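PDB 3PBK: fatty Acyl-Adenylate Ligase from Escherichia coli, which belongs to the AMP-binding enzyme family of the ANL clan and is seen here with 5'-O-[(S)-(dodecanoyloxy)(hydroxy)phosphoryl]adenosine bound. Local coordinates for residues M14-L26 with H197-H209. Sequence-based numbering, arbitrary orientation.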
loop_
_atom_site.group_PDB
_atom_site.type_symbol
_atom_site.label_atom_id
_atom_site.label_comp_id
_atom_site.label_asym_id
_atom_site.label_seq_id
_atom_site.Cartn_x
_atom_site.Cartn_y
_atom_site.Cartn_z
HETATM N N MSE A 14 -0.290 28.277 1.733
HETATM C CA MSE A 14 0.004 26.863 1.974
HETATM C C MSE A 14 0.731 26.547 3.285
HETATM O O MSE A 14 1.618 27.287 3.713
HETATM C CB MSE A 14 0.779 26.288 0.797
HETATM C CG MSE A 14 0.982 24.778 0.854
HETATM SE SE MSE A 14 1.811 24.049 -0.782
HETATM C CE MSE A 14 2.233 22.262 -0.096
ATOM N N ARG A 15 0.341 25.443 3.921
ATOM C CA ARG A 15 1.030 24.952 5.112
ATOM C C ARG A 15 1.280 23.460 4.982
ATOM O O ARG A 15 0.384 22.704 4.598
ATOM C CB ARG A 15 0.231 25.239 6.375
ATOM C CG ARG A 15 0.136 26.706 6.724
ATOM C CD ARG A 15 -0.528 26.897 8.071
ATOM N NE ARG A 15 0.113 26.091 9.106
ATOM C CZ ARG A 15 -0.254 26.107 10.382
ATOM N NH1 ARG A 15 -1.256 26.892 10.749
ATOM N NH2 ARG A 15 0.370 25.352 11.285
ATOM N N TYR A 16 2.502 23.043 5.311
ATOM C CA TYR A 16 2.956 21.688 5.018
ATOM C C TYR A 16 2.770 20.722 6.174
ATOM O O TYR A 16 3.748 20.287 6.779
ATOM C CB TYR A 16 4.430 21.692 4.611
ATOM C CG TYR A 16 4.697 22.235 3.225
ATOM C CD1 TYR A 16 4.312 23.525 2.881
ATOM C CD2 TYR A 16 5.354 21.469 2.265
ATOM C CE1 TYR A 16 4.561 24.038 1.619
ATOM C CE2 TYR A 16 5.606 21.974 0.994
ATOM C CZ TYR A 16 5.207 23.261 0.682
ATOM O OH TYR A 16 5.438 23.784 -0.566
ATOM N N ALA A 17 1.523 20.372 6.465
ATOM C CA ALA A 17 1.240 19.427 7.536
ATOM C C ALA A 17 1.710 19.948 8.918
ATOM O O ALA A 17 1.747 19.199 9.901
ATOM C CB ALA A 17 1.853 18.066 7.207
ATOM N N ASP A 18 2.074 21.233 8.955
ATOM C CA ASP A 18 2.364 22.022 10.159
ATOM C C ASP A 18 1.690 21.654 11.473
ATOM O O ASP A 18 2.189 22.010 12.532
ATOM C CB ASP A 18 1.926 23.451 9.899
ATOM C CG ASP A 18 3.013 24.288 9.335
ATOM O OD1 ASP A 18 3.900 24.691 10.117
ATOM O OD2 ASP A 18 2.978 24.554 8.109
ATOM N N PHE A 19 0.539 20.997 11.409
ATOM C CA PHE A 19 -0.349 20.892 12.564
ATOM C C PHE A 19 -0.076 19.745 13.525
ATOM O O PHE A 19 0.521 18.726 13.154
ATOM C CB PHE A 19 -1.793 20.828 12.084
ATOM C CG PHE A 19 -2.055 21.712 10.923
ATOM C CD1 PHE A 19 -2.472 23.015 11.116
ATOM C CD2 PHE A 19 -1.842 21.256 9.637
ATOM C CE1 PHE A 19 -2.700 23.839 10.053
ATOM C CE2 PHE A 19 -2.065 22.071 8.571
ATOM C CZ PHE A 19 -2.493 23.372 8.777
ATOM N N PRO A 20 -0.530 19.920 14.775
ATOM C CA PRO A 20 -0.453 18.947 15.868
ATOM C C PRO A 20 -1.396 17.769 15.654
ATOM O O PRO A 20 -1.061 16.634 15.990
ATOM C CB PRO A 20 -0.934 19.749 17.085
ATOM C CG PRO A 20 -0.896 21.191 16.660
ATOM C CD PRO A 20 -1.141 21.188 15.208
ATOM N N THR A 21 -2.561 18.051 15.089
ATOM C CA THR A 21 -3.671 17.118 15.106
ATOM C C THR A 21 -4.409 17.170 13.793
ATOM O O THR A 21 -4.506 18.233 13.195
ATOM C CB THR A 21 -4.645 17.514 16.215
ATOM O OG1 THR A 21 -4.270 16.857 17.434
ATOM C CG2 THR A 21 -6.069 17.151 15.845
ATOM N N LEU A 22 -4.932 16.032 13.342
ATOM C CA LEU A 22 -5.658 15.965 12.062
ATOM C C LEU A 22 -6.832 16.930 12.015
ATOM O O LEU A 22 -7.167 17.469 10.965
ATOM C CB LEU A 22 -6.154 14.542 11.778
ATOM C CG LEU A 22 -5.180 13.568 11.113
ATOM C CD1 LEU A 22 -5.638 12.135 11.304
ATOM C CD2 LEU A 22 -5.034 13.891 9.654
ATOM N N VAL A 23 -7.463 17.136 13.162
ATOM C CA VAL A 23 -8.558 18.083 13.258
ATOM C C VAL A 23 -8.033 19.507 13.061
ATOM O O VAL A 23 -8.612 20.292 12.308
ATOM C CB VAL A 23 -9.305 17.941 14.588
ATOM C CG1 VAL A 23 -10.160 19.179 14.855
ATOM C CG2 VAL A 23 -10.146 16.671 14.574
ATOM N N ASP A 24 -6.928 19.840 13.718
ATOM C CA ASP A 24 -6.247 21.087 13.407
ATOM C C ASP A 24 -6.009 21.182 11.909
ATOM O O ASP A 24 -6.383 22.154 11.271
ATOM C CB ASP A 24 -4.915 21.164 14.137
ATOM C CG ASP A 24 -5.083 21.366 15.622
ATOM O OD1 ASP A 24 -5.974 22.153 16.008
ATOM O OD2 ASP A 24 -4.328 20.744 16.405
ATOM N N ALA A 25 -5.384 20.163 11.346
ATOM C CA ALA A 25 -5.103 20.157 9.923
ATOM C C ALA A 25 -6.347 20.530 9.107
ATOM O O ALA A 25 -6.321 21.478 8.324
ATOM C CB ALA A 25 -4.548 18.804 9.495
ATOM N N LEU A 26 -7.439 19.800 9.297
ATOM C CA LEU A 26 -8.633 20.031 8.502
ATOM C C LEU A 26 -9.264 21.390 8.788
ATOM O O LEU A 26 -9.864 22.002 7.905
ATOM C CB LEU A 26 -9.656 18.917 8.733
ATOM C CG LEU A 26 -11.057 19.154 8.162
ATOM C CD1 LEU A 26 -10.972 19.476 6.688
ATOM C CD2 LEU A 26 -11.934 17.952 8.393
ATOM N N HIS A 197 -2.285 10.932 16.546
ATOM C CA HIS A 197 -2.273 12.159 15.766
ATOM C C HIS A 197 -0.847 12.624 15.500
ATOM O O HIS A 197 -0.523 13.029 14.390
ATOM C CB HIS A 197 -3.054 13.259 16.465
ATOM C CG HIS A 197 -4.531 13.126 16.316
ATOM N ND1 HIS A 197 -5.205 13.563 15.200
ATOM C CD2 HIS A 197 -5.468 12.605 17.145
ATOM C CE1 HIS A 197 -6.494 13.318 15.344
ATOM N NE2 HIS A 197 -6.682 12.737 16.517
ATOM N N ARG A 198 0.006 12.555 16.517
ATOM C CA ARG A 198 1.375 13.042 16.383
ATOM C C ARG A 198 2.127 12.298 15.294
ATOM O O ARG A 198 2.855 12.902 14.505
ATOM C CB ARG A 198 2.152 12.922 17.689
ATOM C CG ARG A 198 3.549 13.507 17.579
ATOM C CD ARG A 198 4.436 13.046 18.701
ATOM N NE ARG A 198 5.236 11.881 18.329
ATOM C CZ ARG A 198 5.040 10.644 18.788
ATOM N NH1 ARG A 198 4.046 10.372 19.644
ATOM N NH2 ARG A 198 5.845 9.666 18.382
ATOM N N GLU A 199 1.942 10.985 15.265
ATOM C CA GLU A 199 2.629 10.138 14.310
ATOM C C GLU A 199 2.153 10.390 12.882
ATOM O O GLU A 199 2.963 10.622 11.984
ATOM C CB GLU A 199 2.470 8.675 14.715
ATOM C CG GLU A 199 3.203 8.369 16.018
ATOM C CD GLU A 199 2.636 7.182 16.788
ATOM O OE1 GLU A 199 1.843 6.401 16.212
ATOM O OE2 GLU A 199 2.990 7.034 17.978
ATOM N N VAL A 200 0.846 10.365 12.657
ATOM C CA VAL A 200 0.355 10.579 11.302
ATOM C C VAL A 200 0.719 11.989 10.826
ATOM O O VAL A 200 0.902 12.221 9.632
ATOM C CB VAL A 200 -1.168 10.327 11.167
ATOM C CG1 VAL A 200 -1.946 11.520 11.664
ATOM C CG2 VAL A 200 -1.540 10.031 9.720
HETATM N N MSE A 201 0.835 12.929 11.759
HETATM C CA MSE A 201 1.210 14.288 11.391
HETATM C C MSE A 201 2.692 14.380 11.058
HETATM O O MSE A 201 3.071 15.038 10.093
HETATM C CB MSE A 201 0.825 15.284 12.476
HETATM C CG MSE A 201 -0.671 15.529 12.553
HETATM SE SE MSE A 201 -1.588 15.830 10.818
HETATM C CE MSE A 201 -0.543 17.359 10.150
ATOM N N ALA A 202 3.526 13.711 11.850
ATOM C CA ALA A 202 4.965 13.668 11.586
ATOM C C ALA A 202 5.217 13.185 10.174
ATOM O O ALA A 202 6.063 13.741 9.462
ATOM C CB ALA A 202 5.700 12.770 12.596
ATOM N N ASN A 203 4.478 12.150 9.778
ATOM C CA ASN A 203 4.663 11.581 8.461
ATOM C C ASN A 203 4.094 12.483 7.379
ATOM O O ASN A 203 4.751 12.734 6.378
ATOM C CB ASN A 203 4.088 10.173 8.356
ATOM C CG ASN A 203 4.796 9.339 7.301
ATOM O OD1 ASN A 203 5.999 9.145 7.372
ATOM N ND2 ASN A 203 4.055 8.854 6.316
ATOM N N LEU A 204 2.883 12.981 7.580
ATOM C CA LEU A 204 2.323 13.953 6.651
ATOM C C LEU A 204 3.290 15.120 6.418
ATOM O O LEU A 204 3.513 15.546 5.286
ATOM C CB LEU A 204 0.992 14.471 7.174
ATOM C CG LEU A 204 -0.268 13.782 6.660
ATOM C CD1 LEU A 204 0.038 12.394 6.135
ATOM C CD2 LEU A 204 -1.304 13.745 7.753
ATOM N N ARG A 205 3.866 15.630 7.497
ATOM C CA ARG A 205 4.878 16.668 7.407
ATOM C C ARG A 205 6.073 16.200 6.556
ATOM O O ARG A 205 6.500 16.891 5.636
ATOM C CB ARG A 205 5.293 17.082 8.821
ATOM C CG ARG A 205 6.475 18.007 8.898
ATOM C CD ARG A 205 6.186 19.365 8.306
ATOM N NE ARG A 205 7.373 20.219 8.346
ATOM C CZ ARG A 205 7.416 21.457 7.859
ATOM N NH1 ARG A 205 6.337 21.982 7.296
ATOM N NH2 ARG A 205 8.534 22.172 7.932
ATOM N N ALA A 206 6.595 15.012 6.844
ATOM C CA ALA A 206 7.722 14.468 6.077
ATOM C C ALA A 206 7.410 14.373 4.583
ATOM O O ALA A 206 8.178 14.850 3.744
ATOM C CB ALA A 206 8.142 13.103 6.620
ATOM N N ILE A 207 6.275 13.752 4.263
ATOM C CA ILE A 207 5.858 13.541 2.884
ATOM C C ILE A 207 5.735 14.843 2.134
ATOM O O ILE A 207 6.409 15.043 1.125
ATOM C CB ILE A 207 4.507 12.844 2.806
ATOM C CG1 ILE A 207 4.638 11.391 3.269
ATOM C CG2 ILE A 207 3.972 12.916 1.387
ATOM C CD1 ILE A 207 3.330 10.783 3.751
ATOM N N SER A 208 4.878 15.732 2.622
ATOM C CA SER A 208 4.626 16.997 1.934
ATOM C C SER A 208 5.850 17.932 1.846
ATOM O O SER A 208 6.103 18.561 0.818
ATOM C CB SER A 208 3.466 17.733 2.599
ATOM O OG SER A 208 3.841 18.158 3.898
ATOM N N HIS A 209 6.610 18.030 2.923
ATOM C CA HIS A 209 7.630 19.048 2.980
ATOM C C HIS A 209 9.011 18.542 2.617
ATOM O O HIS A 209 9.883 19.333 2.243
ATOM C CB HIS A 209 7.669 19.664 4.368
ATOM C CG HIS A 209 8.737 20.695 4.533
ATOM N ND1 HIS A 209 9.893 20.462 5.248
ATOM C CD2 HIS A 209 8.831 21.962 4.063
ATOM C CE1 HIS A 209 10.651 21.544 5.216
ATOM N NE2 HIS A 209 10.029 22.468 4.505
#
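Leu22 fits into helix 197-209 as a knob into a hole, its side chain ringed by His197, Val200, Met201 and Leu204. Its two branches part company there: CD1 lies 3.8 Å from Val200 CG1, whereas CD2 turns to Met201 SE and Leu204 CD2. Leu237 of helix 229-241 also touches Leu22 and Val200, so three helices share this knob.

The bump of the opposite surface is Met201. The bends of its chain at chi2 (-46°) and chi3 bring CE in among Ala17, Phe19 and Ala25, where it packs against all three and meets the Phe19 ring at the edge. Farther along, Ala17 is small enough for its CB to settle on the helix backbone beside Leu204 and Arg205, with Leu204 CB 3.7 Å away. At the far end the edge of His209 faces the Tyr16 ring in an offset edge-to-face pair, planes at 89°, while Tyr16 OH bonds to Leu214 O.

Two hydrogen bonds flank the packing of Ala17, Met201 and Leu22, with the aromatic pair farther on. Arg205 NH1 gives a nearly straight bond to Tyr16 O, 3.1 Å long and within the guanidinium plane. Near the start of helix 22-26, Leu22 N donates to His197 ND1 (3.1 Å), tilted 27° from the ring plane, and Thr21 CG2 covers one face of that imidazole. As an acceptor ND1 is probably unprotonated. Two polar contacts thus join the N-terminal segment to helix 197-209 across an apolar middle.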